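Local coordinates for proline dehydrogenase (Bradyrhizobium japonicum USDA 110, PDB 3HAZ), which probably oxidises proline to glutamate in two steps, pairing an FAD-dependent proline dehydrogenase with an NAD-dependent aldehyde dehydrogenase in one chain, at residues Arg209-Tyr214 / Val260-Asp265; Leu243-Glu248 / Ala818-Ile823. All blocks are in the same frame, centred on the assembly; numbering follows the deposited sequence.

Contact 1. Residues Arg209-Tyr214 / Val260-Asp265; sequences RYFDAY and VPQLLD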
ATOM      1  N   ARG A 209      39.244  49.677   6.015  1.00 20.44           N
ATOM      2  CA  ARG A 209      38.139  50.279   6.746  1.00 23.37           C
ATOM      3  C   ARG A 209      37.822  49.452   7.986  1.00 21.60           C
ATOM      4  O   ARG A 209      37.632  49.994   9.069  1.00 19.36           O
ATOM      5  CB  ARG A 209      36.900  50.382   5.858  1.00 24.78           C
ATOM      6  CG  ARG A 209      35.668  50.847   6.605  1.00 28.01           C
ATOM      7  CD  ARG A 209      34.550  51.204   5.646  1.00 26.93           C
ATOM      8  NE  ARG A 209      34.103  50.044   4.883  1.00 25.86           N
ATOM      9  CZ  ARG A 209      33.284  49.116   5.361  1.00 25.44           C
ATOM     10  NH1 ARG A 209      32.826  49.209   6.607  1.00 26.12           N
ATOM     11  NH2 ARG A 209      32.925  48.096   4.595  1.00 27.95           N
ATOM     12  N   TYR A 210      37.763  48.134   7.821  1.00 20.97           N
ATOM     13  CA  TYR A 210      37.467  47.254   8.947  1.00 17.63           C
ATOM     14  C   TYR A 210      38.570  47.307   9.987  1.00 16.19           C
ATOM     15  O   TYR A 210      38.290  47.341  11.184  1.00 25.13           O
ATOM     16  CB  TYR A 210      37.266  45.804   8.488  1.00 20.26           C
ATOM     17  CG  TYR A 210      35.970  45.562   7.759  1.00 19.91           C
ATOM     18  CD1 TYR A 210      34.756  45.903   8.341  1.00 14.87           C
ATOM     19  CD2 TYR A 210      35.958  44.977   6.489  1.00 15.72           C
ATOM     20  CE1 TYR A 210      33.560  45.677   7.682  1.00 22.33           C
ATOM     21  CE2 TYR A 210      34.770  44.741   5.825  1.00 21.83           C
ATOM     22  CZ  TYR A 210      33.572  45.093   6.429  1.00 26.21           C
ATOM     23  OH  TYR A 210      32.384  44.862   5.778  1.00 27.13           O
ATOM     24  N   PHE A 211      39.822  47.291   9.530  1.00 19.62           N
ATOM     25  CA  PHE A 211      40.955  47.473  10.436  1.00 21.24           C
ATOM     26  C   PHE A 211      40.786  48.755  11.248  1.00 25.74           C
ATOM     27  O   PHE A 211      40.904  48.741  12.471  1.00 21.75           O
ATOM     28  CB  PHE A 211      42.291  47.504   9.681  1.00 22.52           C
ATOM     29  CG  PHE A 211      43.469  47.817  10.560  1.00 25.83           C
ATOM     30  CD1 PHE A 211      44.236  46.799  11.104  1.00 28.60           C
ATOM     31  CD2 PHE A 211      43.794  49.133  10.868  1.00 28.60           C
ATOM     32  CE1 PHE A 211      45.316  47.091  11.932  1.00 34.59           C
ATOM     33  CE2 PHE A 211      44.871  49.430  11.693  1.00 30.52           C
ATOM     34  CZ  PHE A 211      45.632  48.409  12.228  1.00 28.96           C
ATOM     35  N   ASP A 212      40.506  49.860  10.559  1.00 29.37           N
ATOM     36  CA  ASP A 212      40.332  51.152  11.220  1.00 25.31           C
ATOM     37  C   ASP A 212      39.167  51.127  12.209  1.00 21.33           C
ATOM     38  O   ASP A 212      39.273  51.654  13.314  1.00 24.71           O
ATOM     39  CB  ASP A 212      40.122  52.265  10.189  1.00 27.06           C
ATOM     40  CG  ASP A 212      41.360  52.525   9.347  1.00 32.33           C
ATOM     41  OD1 ASP A 212      42.464  52.096   9.745  1.00 33.55           O
ATOM     42  OD2 ASP A 212      41.229  53.161   8.281  1.00 32.98           O
ATOM     43  N   ALA A 213      38.057  50.516  11.810  1.00 18.02           N
ATOM     44  CA  ALA A 213      36.901  50.402  12.699  1.00 22.04           C
ATOM     45  C   ALA A 213      37.242  49.643  13.985  1.00 27.73           C
ATOM     46  O   ALA A 213      36.881  50.078  15.087  1.00 26.01           O
ATOM     47  CB  ALA A 213      35.716  49.747  11.978  1.00 16.58           C
ATOM     48  N   TYR A 214      37.930  48.512  13.848  1.00 20.23           N
ATOM     49  CA  TYR A 214      38.368  47.760  15.022  1.00 18.28           C
ATOM     50  C   TYR A 214      39.270  48.628  15.896  1.00 22.26           C
ATOM     51  O   TYR A 214      39.111  48.671  17.112  1.00 22.19           O
ATOM     52  CB  TYR A 214      39.160  46.511  14.624  1.00 17.96           C
ATOM     53  CG  TYR A 214      38.369  45.393  13.973  1.00 27.23           C
ATOM     54  CD1 TYR A 214      37.146  44.978  14.487  1.00 31.17           C
ATOM     55  CD2 TYR A 214      38.879  44.718  12.863  1.00 22.81           C
ATOM     56  CE1 TYR A 214      36.431  43.933  13.887  1.00 33.54           C
ATOM     57  CE2 TYR A 214      38.181  43.678  12.262  1.00 18.47           C
ATOM     58  CZ  TYR A 214      36.958  43.292  12.774  1.00 28.89           C
ATOM     59  OH  TYR A 214      36.276  42.259  12.177  1.00 27.36           O
ATOM     60  N   VAL A 260      48.726  38.811   9.011  1.00 28.91           N
ATOM     61  CA  VAL A 260      49.340  38.722  10.335  1.00 30.11           C
ATOM     62  C   VAL A 260      49.764  40.072  10.937  1.00 30.16           C
ATOM     63  O   VAL A 260      49.445  40.356  12.092  1.00 29.15           O
ATOM     64  CB  VAL A 260      50.520  37.720  10.347  1.00 31.45           C
ATOM     65  CG1 VAL A 260      51.267  37.785  11.676  1.00 28.59           C
ATOM     66  CG2 VAL A 260      50.012  36.308  10.076  1.00 29.35           C
ATOM     67  N   PRO A 261      50.484  40.907  10.171  1.00 32.47           N
ATOM     68  CA  PRO A 261      50.879  42.181  10.782  1.00 32.70           C
ATOM     69  C   PRO A 261      49.663  43.021  11.144  1.00 29.86           C
ATOM     70  O   PRO A 261      49.697  43.760  12.126  1.00 30.11           O
ATOM     71  CB  PRO A 261      51.694  42.875   9.677  1.00 36.66           C
ATOM     72  CG  PRO A 261      52.105  41.770   8.740  1.00 30.62           C
ATOM     73  CD  PRO A 261      51.007  40.756   8.802  1.00 26.97           C
ATOM     74  N   GLN A 262      48.603  42.909  10.353  1.00 29.67           N
ATOM     75  CA  GLN A 262      47.374  43.639  10.632  1.00 28.04           C
ATOM     76  C   GLN A 262      46.738  43.169  11.940  1.00 24.09           C
ATOM     77  O   GLN A 262      46.402  43.983  12.800  1.00 28.81           O
ATOM     78  CB  GLN A 262      46.383  43.481   9.473  1.00 29.31           C
ATOM     79  CG  GLN A 262      46.991  43.718   8.101  1.00 32.01           C
ATOM     80  CD  GLN A 262      47.131  45.183   7.749  1.00 47.22           C
ATOM     81  OE1 GLN A 262      47.167  46.055   8.623  1.00 39.39           O
ATOM     82  NE2 GLN A 262      47.219  45.465   6.452  1.00 57.92           N
ATOM     83  N   LEU A 263      46.569  41.856  12.081  1.00 25.53           N
ATOM     84  CA  LEU A 263      45.974  41.278  13.285  1.00 26.43           C
ATOM     85  C   LEU A 263      46.851  41.550  14.496  1.00 26.45           C
ATOM     86  O   LEU A 263      46.354  41.739  15.603  1.00 29.75           O
ATOM     87  CB  LEU A 263      45.781  39.763  13.136  1.00 28.65           C
ATOM     88  CG  LEU A 263      44.947  39.104  14.245  1.00 26.03           C
ATOM     89  CD1 LEU A 263      43.501  39.598  14.208  1.00 21.53           C
ATOM     90  CD2 LEU A 263      44.990  37.579  14.174  1.00 21.27           C
ATOM     91  N   LEU A 264      48.163  41.553  14.281  1.00 24.54           N
ATOM     92  CA  LEU A 264      49.103  41.854  15.355  1.00 28.78           C
ATOM     93  C   LEU A 264      48.930  43.291  15.854  1.00 25.14           C
ATOM     94  O   LEU A 264      48.884  43.536  17.055  1.00 27.93           O
ATOM     95  CB  LEU A 264      50.546  41.622  14.893  1.00 24.68           C
ATOM     96  CG  LEU A 264      51.615  41.935  15.939  1.00 26.59           C
ATOM     97  CD1 LEU A 264      51.328  41.210  17.243  1.00 28.91           C
ATOM     98  CD2 LEU A 264      53.007  41.589  15.424  1.00 21.90           C
ATOM     99  N   ASP A 265      48.837  44.233  14.921  1.00 28.83           N
ATOM    100  CA  ASP A 265      48.640  45.642  15.256  1.00 31.50           C
ATOM    101  C   ASP A 265      47.394  45.816  16.120  1.00 29.74           C
ATOM    102  O   ASP A 265      47.422  46.505  17.145  1.00 28.30           O
ATOM    103  CB  ASP A 265      48.528  46.473  13.972  1.00 36.99           C
ATOM    104  CG  ASP A 265      48.525  47.975  14.231  1.00 37.36           C
ATOM    105  OD1 ASP A 265      48.323  48.405  15.385  1.00 38.55           O
ATOM    106  OD2 ASP A 265      48.723  48.733  13.263  1.00 39.93           O
TER

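Contact 2. Residues Leu243-Glu248 / Ala818-Ile823; sequences LHPRFE and ARELKI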
ATOM      1  N   LEU A 243      39.563  41.361   7.526  1.00 20.17           N
ATOM      2  CA  LEU A 243      40.884  41.990   7.478  1.00 19.15           C
ATOM      3  C   LEU A 243      41.710  41.650   6.243  1.00 27.48           C
ATOM      4  O   LEU A 243      42.820  42.167   6.069  1.00 26.21           O
ATOM      5  CB  LEU A 243      41.675  41.626   8.730  1.00 20.31           C
ATOM      6  CG  LEU A 243      41.097  42.218  10.014  1.00 20.24           C
ATOM      7  CD1 LEU A 243      41.669  41.512  11.227  1.00 22.02           C
ATOM      8  CD2 LEU A 243      41.351  43.725  10.065  1.00 19.51           C
ATOM      9  N   HIS A 244      41.178  40.777   5.394  1.00 21.49           N
ATOM     10  CA  HIS A 244      41.864  40.390   4.165  1.00 20.42           C
ATOM     11  C   HIS A 244      40.840  40.030   3.078  1.00 21.75           C
ATOM     12  O   HIS A 244      39.885  39.306   3.350  1.00 23.40           O
ATOM     13  CB  HIS A 244      42.807  39.215   4.425  1.00 20.22           C
ATOM     14  CG  HIS A 244      43.842  39.034   3.362  1.00 22.42           C
ATOM     15  ND1 HIS A 244      43.565  38.441   2.149  1.00 21.15           N
ATOM     16  CD2 HIS A 244      45.146  39.395   3.314  1.00 21.28           C
ATOM     17  CE1 HIS A 244      44.657  38.434   1.404  1.00 26.09           C
ATOM     18  NE2 HIS A 244      45.632  39.005   2.091  1.00 25.41           N
ATOM     19  N   PRO A 245      41.040  40.550   1.853  1.00 20.44           N
ATOM     20  CA  PRO A 245      40.092  40.463   0.731  1.00 26.07           C
ATOM     21  C   PRO A 245      40.110  39.117  -0.012  1.00 29.02           C
ATOM     22  O   PRO A 245      39.175  38.831  -0.761  1.00 22.23           O
ATOM     23  CB  PRO A 245      40.561  41.577  -0.224  1.00 27.42           C
ATOM     24  CG  PRO A 245      41.847  42.132   0.351  1.00 28.47           C
ATOM     25  CD  PRO A 245      42.285  41.234   1.465  1.00 28.03           C
ATOM     26  N   ARG A 246      41.161  38.324   0.161  1.00 24.04           N
ATOM     27  CA  ARG A 246      41.156  36.955  -0.346  1.00 27.31           C
ATOM     28  C   ARG A 246      41.586  36.027   0.772  1.00 24.31           C
ATOM     29  O   ARG A 246      42.642  35.396   0.679  1.00 22.06           O
ATOM     30  CB  ARG A 246      42.100  36.761  -1.550  1.00 20.42           C
ATOM     31  CG  ARG A 246      41.781  37.561  -2.809  1.00 21.64           C
ATOM     32  CD  ARG A 246      40.414  37.260  -3.420  1.00 19.21           C
ATOM     33  NE  ARG A 246      40.157  35.838  -3.650  1.00 25.37           N
ATOM     34  CZ  ARG A 246      39.195  35.369  -4.446  1.00 22.90           C
ATOM     35  NH1 ARG A 246      38.421  36.208  -5.124  1.00 22.89           N
ATOM     36  NH2 ARG A 246      39.014  34.062  -4.587  1.00 25.42           N
ATOM     37  N   PHE A 247      40.777  35.956   1.827  1.00 22.95           N
ATOM     38  CA  PHE A 247      41.048  35.073   2.956  1.00 18.83           C
ATOM     39  C   PHE A 247      40.602  33.656   2.610  1.00 25.97           C
ATOM     40  O   PHE A 247      39.445  33.280   2.822  1.00 23.17           O
ATOM     41  CB  PHE A 247      40.349  35.573   4.229  1.00 25.80           C
ATOM     42  CG  PHE A 247      40.691  34.778   5.462  1.00 18.08           C
ATOM     43  CD1 PHE A 247      39.710  34.109   6.165  1.00 12.99           C
ATOM     44  CD2 PHE A 247      42.008  34.682   5.898  1.00 22.19           C
ATOM     45  CE1 PHE A 247      40.025  33.369   7.287  1.00 21.47           C
ATOM     46  CE2 PHE A 247      42.328  33.943   7.019  1.00 19.04           C
ATOM     47  CZ  PHE A 247      41.339  33.286   7.713  1.00 23.28           C
ATOM     48  N   GLU A 248      41.534  32.876   2.074  1.00 26.54           N
ATOM     49  CA  GLU A 248      41.228  31.573   1.501  1.00 23.28           C
ATOM     50  C   GLU A 248      42.503  30.737   1.407  1.00 22.36           C
ATOM     51  O   GLU A 248      43.603  31.274   1.230  1.00 26.17           O
ATOM     52  CB  GLU A 248      40.641  31.750   0.095  1.00 21.87           C
ATOM     53  CG  GLU A 248      41.668  32.284  -0.914  1.00 25.21           C
ATOM     54  CD  GLU A 248      41.050  32.768  -2.218  1.00 29.24           C
ATOM     55  OE1 GLU A 248      39.866  32.469  -2.473  1.00 27.55           O
ATOM     56  OE2 GLU A 248      41.756  33.454  -2.988  1.00 24.83           O
ATOM     57  N   ALA A 818      37.786  42.688  -8.247  1.00 22.82           N
ATOM     58  CA  ALA A 818      38.480  42.242  -9.446  1.00 25.74           C
ATOM     59  C   ALA A 818      39.980  42.508  -9.335  1.00 30.65           C
ATOM     60  O   ALA A 818      40.800  41.732  -9.830  1.00 25.53           O
ATOM     61  CB  ALA A 818      37.904  42.919 -10.687  1.00 29.52           C
ATOM     62  N   ARG A 819      40.336  43.605  -8.675  1.00 28.03           N
ATOM     63  CA  ARG A 819      41.738  43.948  -8.494  1.00 31.22           C
ATOM     64  C   ARG A 819      42.471  42.897  -7.659  1.00 29.60           C
ATOM     65  O   ARG A 819      43.683  42.762  -7.765  1.00 26.47           O
ATOM     66  CB  ARG A 819      41.887  45.332  -7.850  1.00 27.58           C
ATOM     67  CG  ARG A 819      43.310  45.883  -7.907  1.00 37.79           C
ATOM     68  CD  ARG A 819      43.465  47.169  -7.093  1.00 46.31           C
ATOM     69  NE  ARG A 819      42.489  48.189  -7.468  1.00 46.57           N
ATOM     70  N   GLU A 820      41.736  42.150  -6.837  1.00 31.56           N
ATOM     71  CA  GLU A 820      42.352  41.157  -5.957  1.00 23.68           C
ATOM     72  C   GLU A 820      42.581  39.802  -6.619  1.00 30.16           C
ATOM     73  O   GLU A 820      43.162  38.907  -6.007  1.00 29.41           O
ATOM     74  CB  GLU A 820      41.520  40.964  -4.685  1.00 24.38           C
ATOM     75  CG  GLU A 820      41.487  42.181  -3.768  1.00 28.76           C
ATOM     76  CD  GLU A 820      42.873  42.674  -3.366  1.00 33.62           C
ATOM     77  OE1 GLU A 820      43.798  41.846  -3.220  1.00 33.87           O
ATOM     78  OE2 GLU A 820      43.036  43.900  -3.185  1.00 32.36           O
ATOM     79  N   LEU A 821      42.126  39.643  -7.859  1.00 23.47           N
ATOM     80  CA  LEU A 821      42.319  38.385  -8.571  1.00 22.17           C
ATOM     81  C   LEU A 821      43.759  38.232  -9.061  1.00 26.88           C
ATOM     82  O   LEU A 821      44.295  39.113  -9.733  1.00 28.41           O
ATOM     83  CB  LEU A 821      41.357  38.272  -9.753  1.00 19.76           C
ATOM     84  CG  LEU A 821      39.866  38.409  -9.438  1.00 24.71           C
ATOM     85  CD1 LEU A 821      39.053  38.288 -10.717  1.00 27.69           C
ATOM     86  CD2 LEU A 821      39.426  37.366  -8.426  1.00 25.41           C
ATOM     87  N   LYS A 822      44.386  37.111  -8.724  1.00 30.72           N
ATOM     88  CA  LYS A 822      45.714  36.824  -9.248  1.00 32.81           C
ATOM     89  C   LYS A 822      45.612  36.273 -10.666  1.00 30.82           C
ATOM     90  O   LYS A 822      44.924  35.284 -10.907  1.00 24.85           O
ATOM     91  CB  LYS A 822      46.472  35.841  -8.358  1.00 33.93           C
ATOM     92  CG  LYS A 822      47.927  35.653  -8.778  1.00 41.22           C
ATOM     93  CD  LYS A 822      48.703  34.850  -7.749  1.00 47.63           C
ATOM     94  CE  LYS A 822      50.178  35.215  -7.760  1.00 50.31           C
ATOM     95  NZ  LYS A 822      50.770  35.085  -9.118  1.00 48.62           N
ATOM     96  N   ILE A 823      46.290  36.940 -11.593  1.00 27.84           N
ATOM     97  CA  ILE A 823      46.334  36.547 -12.992  1.00 25.93           C
ATOM     98  C   ILE A 823      47.709  35.963 -13.232  1.00 30.42           C
ATOM     99  O   ILE A 823      48.706  36.562 -12.841  1.00 32.62           O
ATOM    100  CB  ILE A 823      46.191  37.775 -13.916  1.00 28.23           C
ATOM    101  CG1 ILE A 823      44.903  38.537 -13.603  1.00 39.25           C
ATOM    102  CG2 ILE A 823      46.235  37.364 -15.384  1.00 29.57           C
ATOM    103  CD1 ILE A 823      44.877  39.932 -14.191  1.00 41.42           C
TER

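Contact 1. Residues Arg209-Tyr214 / Val260-Asp265
Phe211 reaches across from its helix and lays the rim of its ring against two residues of the facing helix, Gln262 and Asp265, one turn apart. Its first torsion (175°) sets CG opposite the backbone N and projects the ring outward to the other helix. The tight part is this rim: Phe211 CE1 lies 3.4 Å from the backbone O of Gln262, near the ring plane. Phe211 CZ comes to 3.3 Å from Asp265 OD2. Oxygens thus meet the ring at its weakly positive C-H edge, and no hydrogen bond crosses between the segments. Ring and carboxylate planes stand 63° apart, and Asp265 CB also touches the rim, 3.9 Å from Phe211 CE1. The two helices, 204-223 and 252-272, belong to the outer layer of the proline dehydrogenase TIM barrel, where helices surround a curled sheet of parallel strands. Leu266 also packs on Phe211, adding an apolar neighbour. The contact with the Gln262 side chain is looser. Gln262, its chain bent at the second torsion, brings OE1 no nearer than 3.9 Å to Phe211 CD1, with the amide plane turned 56° from the ring. All three touching residues remain partly exposed, and Asp265 directs OD1 to a salt bridge with Arg269 in its own helix.

Contact 2. Residues Leu243-Glu248 / Ala818-Ile823
The loop that follows helix 240-243 of the proline dehydrogenase barrel meets the 818-823 segment, which continues from helix 804-819 of the aldehyde dehydrogenase part, at Pro245, Arg246, Glu820 and Leu821. Pro245 lays its ring against the Glu820 chain, CB to CG at 3.7 Å. Arg246 runs past Glu820 in the opposite direction, and its CG rests 3.7 Å from the Glu820 backbone O. Arg246 NH1 approaches Leu821 CD2 obliquely, at 3.6 Å. These are van der Waals contacts; charged ends pair elsewhere. Bends at chi2 and chi3 (-61° and -52°) fold Arg246 back to Glu248, which it grips side-on. Arg246 NE gives a 2.9 Å bond to Glu248 OE2 from above the carboxylate plane. Arg246 NH2 bonds Glu248 OE1 at 2.8 Å, using the syn lone pair of OE1. This two-pronged salt bridge limits rotation of the guanidinium, while Arg246 N bonds His244 ND1 at 3.1 Å, tilted from the ring plane. Glu820 OE1 salt-bridges Arg254, and His832 NE2 hydrogen-bonds Glu248 OE2, which also receives Ser251 OG, so both carboxylates have partners across the domain boundary. Such packing is an interdomain contact of the bifunctional PutA enzyme, between its TIM barrel and its aldehyde dehydrogenase module.

Overall arrangement
From the N terminus, the chain first enters contact 1 on helix 204-223, then passes through strand 235-238 and helix 240-243 into the loop 243-248 of contact 2. Helix 252-272 then returns to close contact 1 across 45 intervening residues, a local closure within the proline dehydrogenase barrel. Contact 2 has 569 residues between its segments and closes only when the chain reaches 818-823. Their segments therefore alternate, and the two loops cross. The contacts, with centres 16 Å apart, meet at Leu243, whose methyl groups pack on Phe211, Tyr214 and Leu263. Contact 1 joins neighbouring barrel helices, whereas contact 2 ties that barrel to the aldehyde dehydrogenase part.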